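Local coordinates for protein desulfoferrodoxin (Rbo) (Treponema pallidum subsp. pallidum str. Nichols, PDB 1Y07) that probably reduces superoxide to hydrogen peroxide at a mononuclear iron centre held by four histidines and a cysteine, as a class III superoxide reductase, at residues G2-Q10 with L18-V28; H76-K87 with D109-N120. All coordinates share one frame; numbering follows the deposited sequence.

Interaction 1: G2-Q10 with L18-V28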
loop_
_atom_site.group_PDB
_atom_site.type_symbol
_atom_site.label_atom_id
_atom_site.label_comp_id
_atom_site.label_asym_id
_atom_site.label_seq_id
_atom_site.Cartn_x
_atom_site.Cartn_y
_atom_site.Cartn_z
ATOM N N GLY B 2 -3.290 -12.490 -10.492
ATOM C CA GLY B 2 -3.604 -12.798 -9.076
ATOM C C GLY B 2 -3.423 -11.585 -8.198
ATOM O O GLY B 2 -3.879 -11.602 -7.043
ATOM N N ARG B 3 -2.775 -10.543 -8.755
ATOM C CA ARG B 3 -2.290 -9.351 -8.018
ATOM C C ARG B 3 -1.656 -9.753 -6.694
ATOM O O ARG B 3 -2.142 -9.418 -5.618
ATOM C CB ARG B 3 -3.407 -8.344 -7.796
ATOM C CG ARG B 3 -3.666 -7.496 -8.999
ATOM C CD ARG B 3 -5.028 -6.799 -8.926
ATOM N NE ARG B 3 -4.988 -5.775 -7.884
ATOM C CZ ARG B 3 -5.766 -5.708 -6.790
ATOM N NH1 ARG B 3 -6.714 -6.604 -6.541
ATOM N NH2 ARG B 3 -5.562 -4.708 -5.946
ATOM N N GLU B 4 -0.571 -10.508 -6.809
ATOM C CA GLU B 4 0.011 -11.202 -5.705
ATOM C C GLU B 4 0.905 -10.264 -4.890
ATOM O O GLU B 4 1.788 -9.642 -5.438
ATOM C CB GLU B 4 0.889 -12.329 -6.259
ATOM C CG GLU B 4 1.116 -13.479 -5.286
ATOM C CD GLU B 4 2.226 -14.436 -5.763
ATOM O OE1 GLU B 4 2.322 -14.678 -6.997
ATOM O OE2 GLU B 4 3.015 -14.933 -4.911
ATOM N N LEU B 5 0.665 -10.217 -3.586
ATOM C CA LEU B 5 1.432 -9.399 -2.650
ATOM C C LEU B 5 2.632 -10.158 -2.070
ATOM O O LEU B 5 2.516 -11.320 -1.682
ATOM C CB LEU B 5 0.534 -8.940 -1.509
ATOM C CG LEU B 5 -0.445 -7.846 -1.864
ATOM C CD1 LEU B 5 -1.243 -7.507 -0.673
ATOM C CD2 LEU B 5 0.272 -6.607 -2.370
ATOM N N SER B 6 3.788 -9.499 -2.050
ATOM C CA SER B 6 4.941 -9.983 -1.348
ATOM C C SER B 6 5.436 -8.897 -0.414
ATOM O O SER B 6 5.157 -7.709 -0.633
ATOM C CB SER B 6 6.072 -10.348 -2.323
ATOM O OG SER B 6 6.190 -9.385 -3.380
ATOM N N PHE B 7 6.174 -9.335 0.611
ATOM C CA PHE B 7 6.656 -8.480 1.678
ATOM C C PHE B 7 8.106 -8.742 1.909
ATOM O O PHE B 7 8.522 -9.893 1.986
ATOM C CB PHE B 7 5.845 -8.752 2.948
ATOM C CG PHE B 7 4.358 -8.623 2.735
ATOM C CD1 PHE B 7 3.565 -9.744 2.443
ATOM C CD2 PHE B 7 3.749 -7.375 2.799
ATOM C CE1 PHE B 7 2.172 -9.594 2.226
ATOM C CE2 PHE B 7 2.377 -7.238 2.578
ATOM C CZ PHE B 7 1.605 -8.358 2.298
ATOM N N PHE B 8 8.864 -7.671 2.016
ATOM C CA PHE B 8 10.313 -7.712 2.203
ATOM C C PHE B 8 10.600 -6.788 3.398
ATOM O O PHE B 8 10.321 -5.596 3.320
ATOM C CB PHE B 8 11.020 -7.192 0.954
ATOM C CG PHE B 8 10.589 -7.893 -0.312
ATOM C CD1 PHE B 8 9.402 -7.580 -0.918
ATOM C CD2 PHE B 8 11.382 -8.872 -0.879
ATOM C CE1 PHE B 8 8.999 -8.231 -2.074
ATOM C CE2 PHE B 8 10.972 -9.530 -2.025
ATOM C CZ PHE B 8 9.761 -9.192 -2.623
ATOM N N LEU B 9 11.191 -7.328 4.459
ATOM C CA LEU B 9 11.299 -6.608 5.724
ATOM C C LEU B 9 12.743 -6.489 6.192
ATOM O O LEU B 9 13.444 -7.485 6.298
ATOM C CB LEU B 9 10.466 -7.309 6.796
ATOM C CG LEU B 9 9.097 -7.900 6.389
ATOM C CD1 LEU B 9 8.550 -8.684 7.529
ATOM C CD2 LEU B 9 8.107 -6.858 6.029
ATOM N N GLN B 10 13.169 -5.258 6.499
ATOM C CA GLN B 10 14.512 -4.982 7.067
ATOM C C GLN B 10 14.658 -5.528 8.475
ATOM O O GLN B 10 13.629 -5.742 9.125
ATOM C CB GLN B 10 14.756 -3.482 7.163
ATOM C CG GLN B 10 15.303 -2.876 5.915
ATOM C CD GLN B 10 16.068 -1.596 6.183
ATOM O OE1 GLN B 10 15.456 -0.545 6.329
ATOM N NE2 GLN B 10 17.407 -1.678 6.231
ATOM N N LEU B 18 6.699 -3.486 -0.017
ATOM C CA LEU B 18 5.532 -4.244 -0.491
ATOM C C LEU B 18 5.694 -4.412 -1.995
ATOM O O LEU B 18 5.844 -3.440 -2.708
ATOM C CB LEU B 18 4.243 -3.437 -0.139
ATOM C CG LEU B 18 2.816 -3.845 -0.504
ATOM C CD1 LEU B 18 1.932 -3.197 0.530
ATOM C CD2 LEU B 18 2.357 -3.380 -1.894
ATOM N N GLY B 19 5.723 -5.648 -2.472
ATOM C CA GLY B 19 5.753 -5.939 -3.888
ATOM C C GLY B 19 4.411 -6.392 -4.443
ATOM O O GLY B 19 3.667 -7.136 -3.807
ATOM N N MET B 20 4.063 -5.857 -5.605
ATOM C CA MET B 20 2.856 -6.280 -6.309
ATOM C C MET B 20 3.288 -7.009 -7.593
ATOM O O MET B 20 3.959 -6.422 -8.460
ATOM C CB MET B 20 1.914 -5.105 -6.589
ATOM C CG MET B 20 0.629 -5.548 -7.358
ATOM S SD MET B 20 -0.511 -6.771 -6.518
ATOM C CE MET B 20 -1.359 -5.724 -5.279
ATOM N N ASP B 21 2.940 -8.301 -7.668
ATOM C CA ASP B 21 3.332 -9.179 -8.775
ATOM C C ASP B 21 4.826 -9.240 -8.973
ATOM O O ASP B 21 5.342 -9.218 -10.089
ATOM C CB ASP B 21 2.556 -8.808 -10.075
ATOM C CG ASP B 21 1.117 -9.142 -9.962
ATOM O OD1 ASP B 21 0.779 -10.180 -9.364
ATOM O OD2 ASP B 21 0.228 -8.390 -10.396
ATOM N N ALA B 22 5.539 -9.251 -7.858
ATOM C CA ALA B 22 6.964 -9.553 -7.868
ATOM C C ALA B 22 7.152 -10.952 -8.484
ATOM O O ALA B 22 6.579 -11.947 -8.032
ATOM C CB ALA B 22 7.499 -9.550 -6.464
ATOM N N PRO B 23 8.027 -11.038 -9.449
ATOM C CA PRO B 23 8.495 -12.335 -9.944
ATOM C C PRO B 23 9.154 -13.171 -8.847
ATOM O O PRO B 23 9.815 -12.557 -8.004
ATOM C CB PRO B 23 9.524 -11.933 -10.973
ATOM C CG PRO B 23 9.144 -10.587 -11.361
ATOM C CD PRO B 23 8.669 -9.906 -10.123
ATOM N N ALA B 24 8.951 -14.498 -8.872
ATOM C CA ALA B 24 9.509 -15.490 -7.953
ATOM C C ALA B 24 10.977 -15.248 -7.761
ATOM O O ALA B 24 11.689 -14.974 -8.731
ATOM C CB ALA B 24 9.299 -16.937 -8.507
ATOM N N GLY B 25 11.421 -15.336 -6.509
ATOM C CA GLY B 25 12.843 -15.098 -6.214
ATOM C C GLY B 25 13.320 -13.626 -6.238
ATOM O O GLY B 25 14.520 -13.337 -6.090
ATOM N N SER B 26 12.412 -12.665 -6.399
ATOM C CA SER B 26 12.794 -11.253 -6.330
ATOM C C SER B 26 13.428 -10.979 -4.967
ATOM O O SER B 26 13.107 -11.672 -3.987
ATOM C CB SER B 26 11.541 -10.360 -6.476
ATOM O OG SER B 26 11.032 -10.399 -7.797
ATOM N N SER B 27 14.258 -9.945 -4.918
ATOM C CA SER B 27 14.875 -9.489 -3.690
ATOM C C SER B 27 15.177 -7.972 -3.691
ATOM O O SER B 27 15.086 -7.292 -4.723
ATOM C CB SER B 27 16.164 -10.297 -3.473
ATOM O OG SER B 27 17.067 -10.019 -4.503
ATOM N N VAL B 28 15.438 -7.454 -2.502
ATOM C CA VAL B 28 15.738 -6.046 -2.285
ATOM C C VAL B 28 17.038 -5.946 -1.552
ATOM O O VAL B 28 17.234 -6.581 -0.489
ATOM C CB VAL B 28 14.681 -5.365 -1.403
ATOM C CG1 VAL B 28 14.903 -3.872 -1.374
ATOM C CG2 VAL B 28 13.295 -5.708 -1.894
HETATM O O HOH W 1 4.451 -10.012 -5.199
#

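Interaction 2: H76-K87 with D109-N120. With FE (Fe (III) ion), chain H.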
loop_
_atom_site.group_PDB
_atom_site.type_symbol
_atom_site.label_atom_id
_atom_site.label_comp_id
_atom_site.label_asym_id
_atom_site.label_seq_id
_atom_site.Cartn_x
_atom_site.Cartn_y
_atom_site.Cartn_z
ATOM N N HIS B 76 6.813 -8.351 21.751
ATOM C CA HIS B 76 5.985 -9.210 20.928
ATOM C C HIS B 76 4.672 -8.521 20.559
ATOM O O HIS B 76 3.792 -8.320 21.405
ATOM C CB HIS B 76 5.712 -10.495 21.671
ATOM C CG HIS B 76 5.145 -11.574 20.823
ATOM N ND1 HIS B 76 4.499 -12.666 21.357
ATOM C CD2 HIS B 76 5.127 -11.742 19.475
ATOM C CE1 HIS B 76 4.118 -13.468 20.380
ATOM N NE2 HIS B 76 4.479 -12.926 19.227
ATOM N N TYR B 77 4.545 -8.147 19.289
ATOM C CA TYR B 77 3.422 -7.315 18.838
ATOM C C TYR B 77 3.074 -7.554 17.365
ATOM O O TYR B 77 3.914 -8.033 16.585
ATOM C CB TYR B 77 3.774 -5.836 19.046
ATOM C CG TYR B 77 5.049 -5.405 18.367
ATOM C CD1 TYR B 77 5.020 -4.913 17.077
ATOM C CD2 TYR B 77 6.289 -5.510 18.995
ATOM C CE1 TYR B 77 6.193 -4.534 16.416
ATOM C CE2 TYR B 77 7.476 -5.135 18.338
ATOM C CZ TYR B 77 7.415 -4.641 17.045
ATOM O OH TYR B 77 8.542 -4.235 16.352
ATOM N N ILE B 78 1.846 -7.199 16.993
ATOM C CA ILE B 78 1.463 -7.092 15.564
ATOM C C ILE B 78 1.827 -5.700 15.069
ATOM O O ILE B 78 1.325 -4.682 15.558
ATOM C CB ILE B 78 -0.042 -7.341 15.354
ATOM C CG1 ILE B 78 -0.481 -8.679 15.971
ATOM C CG2 ILE B 78 -0.356 -7.288 13.871
ATOM C CD1 ILE B 78 0.425 -9.855 15.599
ATOM N N ALA B 79 2.664 -5.656 14.052
ATOM C CA ALA B 79 3.229 -4.406 13.546
ATOM C C ALA B 79 2.276 -3.684 12.628
ATOM O O ALA B 79 2.113 -2.469 12.723
ATOM C CB ALA B 79 4.471 -4.691 12.821
ATOM N N TRP B 80 1.636 -4.432 11.748
ATOM C CA TRP B 80 0.792 -3.841 10.714
ATOM C C TRP B 80 -0.148 -4.900 10.147
ATOM O O TRP B 80 0.072 -6.116 10.319
ATOM C CB TRP B 80 1.639 -3.133 9.615
ATOM C CG TRP B 80 2.749 -3.967 8.958
ATOM C CD1 TRP B 80 4.089 -3.840 9.177
ATOM C CD2 TRP B 80 2.608 -5.004 7.970
ATOM N NE1 TRP B 80 4.799 -4.746 8.416
ATOM C CE2 TRP B 80 3.922 -5.481 7.666
ATOM C CE3 TRP B 80 1.511 -5.621 7.339
ATOM C CZ2 TRP B 80 4.146 -6.515 6.773
ATOM C CZ3 TRP B 80 1.739 -6.652 6.445
ATOM C CH2 TRP B 80 3.042 -7.066 6.147
ATOM N N VAL B 81 -1.181 -4.429 9.468
ATOM C CA VAL B 81 -2.123 -5.245 8.733
ATOM C C VAL B 81 -2.229 -4.615 7.346
ATOM O O VAL B 81 -2.315 -3.374 7.224
ATOM C CB VAL B 81 -3.535 -5.271 9.406
ATOM C CG1 VAL B 81 -4.561 -5.941 8.512
ATOM C CG2 VAL B 81 -3.433 -5.936 10.786
ATOM N N CYS B 82 -2.202 -5.457 6.337
ATOM C CA CYS B 82 -2.356 -5.064 4.930
ATOM C C CYS B 82 -3.646 -5.711 4.403
ATOM O O CYS B 82 -3.918 -6.872 4.686
ATOM C CB CYS B 82 -1.136 -5.519 4.141
ATOM S SG CYS B 82 -1.232 -5.295 2.367
ATOM N N LEU B 83 -4.424 -4.971 3.638
ATOM C CA LEU B 83 -5.645 -5.443 3.038
ATOM C C LEU B 83 -5.526 -5.349 1.560
ATOM O O LEU B 83 -5.167 -4.293 1.026
ATOM C CB LEU B 83 -6.799 -4.557 3.497
ATOM C CG LEU B 83 -8.195 -5.138 3.416
ATOM C CD1 LEU B 83 -8.366 -6.305 4.276
ATOM C CD2 LEU B 83 -9.207 -4.012 3.691
ATOM N N LYS B 84 -5.751 -6.465 0.884
ATOM C CA LYS B 84 -5.889 -6.424 -0.543
ATOM C C LYS B 84 -7.391 -6.433 -0.842
ATOM O O LYS B 84 -8.108 -7.236 -0.271
ATOM C CB LYS B 84 -5.239 -7.648 -1.216
ATOM C CG LYS B 84 -5.594 -7.649 -2.706
ATOM C CD LYS B 84 -4.813 -8.637 -3.519
ATOM C CE LYS B 84 -5.224 -10.030 -3.320
ATOM N NZ LYS B 84 -4.436 -10.896 -4.245
ATOM N N THR B 85 -7.842 -5.530 -1.694
ATOM C CA THR B 85 -9.218 -5.442 -2.142
ATOM C C THR B 85 -9.225 -5.553 -3.656
ATOM O O THR B 85 -8.170 -5.580 -4.314
ATOM C CB THR B 85 -9.898 -4.133 -1.702
ATOM O OG1 THR B 85 -9.323 -3.014 -2.383
ATOM C CG2 THR B 85 -9.654 -3.828 -0.204
ATOM N N ARG B 86 -10.433 -5.614 -4.215
ATOM C CA ARG B 86 -10.597 -5.701 -5.661
ATOM C C ARG B 86 -9.968 -4.522 -6.374
ATOM O O ARG B 86 -9.342 -4.692 -7.437
ATOM C CB ARG B 86 -12.083 -5.870 -6.038
ATOM C CG ARG B 86 -12.589 -7.338 -5.804
ATOM C CD ARG B 86 -13.796 -7.781 -6.669
ATOM N NE ARG B 86 -13.388 -8.749 -7.699
ATOM C CZ ARG B 86 -14.219 -9.353 -8.569
ATOM N NH1 ARG B 86 -15.544 -9.116 -8.550
ATOM N NH2 ARG B 86 -13.727 -10.224 -9.467
ATOM N N LYS B 87 -10.130 -3.335 -5.790
ATOM C CA LYS B 87 -9.696 -2.064 -6.424
ATOM C C LYS B 87 -8.314 -1.594 -6.032
ATOM O O LYS B 87 -7.762 -0.754 -6.708
ATOM C CB LYS B 87 -10.721 -0.938 -6.188
ATOM C CG LYS B 87 -12.093 -1.316 -6.657
ATOM C CD LYS B 87 -12.175 -1.626 -8.184
ATOM C CE LYS B 87 -13.593 -1.709 -8.738
ATOM N NZ LYS B 87 -14.071 -0.313 -9.057
ATOM N N ASP B 109 -17.698 0.687 -4.484
ATOM C CA ASP B 109 -17.426 -0.142 -5.641
ATOM C C ASP B 109 -16.365 -1.180 -5.340
ATOM O O ASP B 109 -16.060 -2.013 -6.206
ATOM C CB ASP B 109 -16.967 0.710 -6.801
ATOM C CG ASP B 109 -15.691 1.502 -6.456
ATOM O OD1 ASP B 109 -15.758 2.397 -5.614
ATOM O OD2 ASP B 109 -14.614 1.285 -6.969
ATOM N N ASP B 110 -15.831 -1.173 -4.124
ATOM C CA ASP B 110 -14.694 -2.009 -3.743
ATOM C C ASP B 110 -15.202 -3.143 -2.892
ATOM O O ASP B 110 -16.326 -3.062 -2.308
ATOM C CB ASP B 110 -13.656 -1.185 -2.996
ATOM C CG ASP B 110 -12.254 -1.780 -3.091
ATOM O OD1 ASP B 110 -12.145 -2.893 -3.681
ATOM O OD2 ASP B 110 -11.255 -1.235 -2.581
ATOM N N GLN B 111 -14.462 -4.254 -2.917
ATOM C CA GLN B 111 -14.756 -5.410 -2.079
ATOM C C GLN B 111 -13.472 -6.023 -1.574
ATOM O O GLN B 111 -12.466 -5.996 -2.281
ATOM C CB GLN B 111 -15.564 -6.488 -2.859
ATOM C CG GLN B 111 -16.862 -5.953 -3.430
ATOM C CD GLN B 111 -17.625 -6.918 -4.270
ATOM O OE1 GLN B 111 -18.722 -7.338 -3.879
ATOM N NE2 GLN B 111 -17.110 -7.232 -5.465
ATOM N N VAL B 112 -13.480 -6.547 -0.358
ATOM C CA VAL B 112 -12.260 -7.124 0.211
ATOM C C VAL B 112 -11.883 -8.433 -0.455
ATOM O O VAL B 112 -12.779 -9.204 -0.830
ATOM C CB VAL B 112 -12.427 -7.333 1.725
ATOM C CG1 VAL B 112 -13.391 -8.408 2.020
ATOM C CG2 VAL B 112 -11.102 -7.668 2.369
ATOM N N LEU B 113 -10.582 -8.730 -0.558
ATOM C CA LEU B 113 -10.083 -10.038 -1.033
ATOM C C LEU B 113 -9.323 -10.818 0.028
ATOM O O LEU B 113 -9.553 -12.011 0.210
ATOM C CB LEU B 113 -9.191 -9.893 -2.261
ATOM C CG LEU B 113 -9.896 -9.434 -3.537
ATOM C CD1 LEU B 113 -8.878 -9.191 -4.637
ATOM C CD2 LEU B 113 -10.955 -10.451 -4.018
ATOM N N GLU B 114 -8.393 -10.179 0.717
ATOM C CA GLU B 114 -7.470 -10.881 1.615
ATOM C C GLU B 114 -6.825 -9.912 2.587
ATOM O O GLU B 114 -6.594 -8.764 2.265
ATOM C CB GLU B 114 -6.379 -11.611 0.815
ATOM C CG GLU B 114 -5.509 -12.563 1.629
ATOM C CD GLU B 114 -4.754 -13.585 0.756
ATOM O OE1 GLU B 114 -4.425 -14.701 1.248
ATOM O OE2 GLU B 114 -4.502 -13.286 -0.427
ATOM N N ALA B 115 -6.554 -10.396 3.783
ATOM C CA ALA B 115 -5.853 -9.633 4.798
ATOM C C ALA B 115 -4.565 -10.336 5.147
ATOM O O ALA B 115 -4.523 -11.559 5.109
ATOM C CB ALA B 115 -6.709 -9.456 6.033
ATOM N N TYR B 116 -3.551 -9.553 5.531
ATOM C CA TYR B 116 -2.196 -10.004 5.874
ATOM C C TYR B 116 -1.774 -9.252 7.120
ATOM O O TYR B 116 -2.070 -8.104 7.226
ATOM C CB TYR B 116 -1.181 -9.740 4.750
ATOM C CG TYR B 116 -1.636 -10.188 3.377
ATOM C CD1 TYR B 116 -2.535 -9.421 2.658
ATOM C CD2 TYR B 116 -1.200 -11.398 2.824
ATOM C CE1 TYR B 116 -2.977 -9.806 1.398
ATOM C CE2 TYR B 116 -1.627 -11.784 1.553
ATOM C CZ TYR B 116 -2.537 -10.979 0.864
ATOM O OH TYR B 116 -3.047 -11.322 -0.382
ATOM N N GLU B 117 -1.141 -9.933 8.080
ATOM C CA GLU B 117 -0.633 -9.283 9.317
ATOM C C GLU B 117 0.792 -9.709 9.541
ATOM O O GLU B 117 1.149 -10.845 9.238
ATOM C CB GLU B 117 -1.497 -9.591 10.543
ATOM C CG GLU B 117 -1.451 -11.029 11.017
ATOM C CD GLU B 117 -0.300 -11.373 11.974
ATOM O OE1 GLU B 117 -0.202 -12.547 12.400
ATOM O OE2 GLU B 117 0.534 -10.528 12.283
ATOM N N PHE B 118 1.621 -8.805 10.042
ATOM C CA PHE B 118 2.999 -9.107 10.409
ATOM C C PHE B 118 3.220 -9.056 11.922
ATOM O O PHE B 118 3.015 -8.012 12.544
ATOM C CB PHE B 118 3.960 -8.091 9.742
ATOM C CG PHE B 118 5.429 -8.319 10.104
ATOM C CD1 PHE B 118 6.086 -9.460 9.694
ATOM C CD2 PHE B 118 6.134 -7.385 10.850
ATOM C CE1 PHE B 118 7.406 -9.675 10.041
ATOM C CE2 PHE B 118 7.474 -7.605 11.188
ATOM C CZ PHE B 118 8.094 -8.731 10.789
ATOM N N CYS B 119 3.671 -10.181 12.479
ATOM C CA CYS B 119 4.123 -10.230 13.866
ATOM C C CYS B 119 5.657 -10.097 13.900
ATOM O O CYS B 119 6.371 -10.692 13.109
ATOM C CB CYS B 119 3.667 -11.521 14.516
ATOM S SG CYS B 119 4.568 -11.914 16.047
ATOM N N ASN B 120 6.172 -9.301 14.817
ATOM C CA ASN B 120 7.594 -8.989 14.811
ATOM C C ASN B 120 8.429 -10.223 15.121
ATOM O O ASN B 120 9.578 -10.332 14.683
ATOM C CB ASN B 120 7.897 -7.851 15.790
ATOM C CG ASN B 120 8.070 -8.332 17.201
ATOM O OD1 ASN B 120 7.122 -8.824 17.835
ATOM N ND2 ASN B 120 9.276 -8.162 17.721
HETATM FE FE FE H . 3.692 -13.398 17.319
HETATM O O HOH W 2 -1.781 -11.666 -2.539
#

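Interaction 1: G2-Q10 with L18-V28
The Phe-8 ring meets the 18-28 segment mainly along its rim. Ser-26 O lies in the ring plane, 3.6 Å from Phe-8 CE2, while Gly-19 N and the methyl of Ala-22 also come in near the plane. Val-28 approaches obliquely, with CG2 3.8 Å from Phe-8 CG. These contacts lie beside the hairpin of strands 5-9 and 16-20, whose local axes run 4.7 Å apart at 153°, close to antiparallel. Ser-6 and Gly-19 form the hydrogen-bonded pair, linked in both directions between their backbone N and O atoms; Leu-5 with Met-20 and Phe-7 with Leu-18 are non-hydrogen-bonded pairs. Further along, Asp-21 N donates to Glu-4 O at 2.8 Å. In the other direction, Asp-21 OD1 accepts from Glu-4 N at 2.9 Å, the donor standing 45° out of the carboxylate plane.

On the face carrying Leu-5, Leu-18 and Met-20, Met-20 CG stands anti to the backbone N, and the chain then bends at chi2 and chi3. That fold carries CE to 3.4 Å from Leu-5 CD2, a tight carbon contact, and lays SD beside the backbone of Arg-3. The guanidinium of Arg-3 itself is bonded to Thr-85 O. On the other face a water joins Glu-4 O, Ser-6 OG and Ala-22 N, the serine oxygen lying 2.6 Å from water 1. Leu-18, Gly-19, Ser-27 and Val-28 also pair with a strand of the second subunit, continuing the sheet across the interface. The chemistry thus implies a hairpin edge where carboxylate and water extend the pairing past the strand ends, at the open end of the hairpin, with Leu-5, Leu-18 and Met-20 packed on one face and Phe-8 against Ala-22 and Val-28 on the other.

Interaction 2: H76-K87 with D109-N120
His-76 NE2 and Cys-119 SG both bind the iron, each at 2.1 Å, at one end of an antiparallel strand pair in the immunoglobulin-like beta domain of superoxide reductases. The sulfur lies in the imidazole plane, at its edge; His-50, His-70 and His-122 complete the site. Next, the Tyr-77 ring stacks with the Asn-120 amide, planes 9° apart, and Asn-120 OD1 accepts from Tyr-77 N at 3.0 Å, fixing the amide over the ring. Ile-78 CD1 reaches Glu-117 OE2 and Cys-119 CB, and Ala-79 CB meets the Phe-118 ring at its edge.

Trp-80, its CG set between backbone N and carbonyl carbon (chi1 53°), lies across Phe-118, whose CB sits 3.3 Å above the indole plane. The two rings are nearly parallel but slid apart. Cys-82 and Tyr-116 form a hydrogen-bonded pair, and Leu-83 CD1 packs on Val-112 CG2.

Lys-84 O accepts from both Leu-113 N and Glu-114 N, marking a classic beta bulge that shifts the register by one. Lys-84 NZ itself is bonded to Arg-3 O. Beyond the bulge, Thr-85 OG1 donates to the syn lone pair of Asp-110 OD2 at 2.6 Å, while Asp-110 OD1 takes Lys-87 N. Finally, a salt bridge brings Lys-87 NZ to the anti lone pair of Asp-109 OD2, 2.7 Å away.

In the fold
From the N terminus, interaction 1 comes first: 18-28 folds back on 2-10, closing a short hairpin in the N-terminal region. Only after it is complete does the chain reach 76-87, which interaction 2 joins to 109-120 across an excursion containing strands 88-93 and 101-105. The contacts are therefore in series, neither nested nor crossed, with centres about 15 Å apart. They still meet in space: Leu-5 and Leu-9 pack on strands 78-85 and 112-119. The N-terminal hairpin thus covers one face of the four-stranded sheet, with the iron bound at the end of the sheet where Cys-119 and the neighbouring His-76 lie.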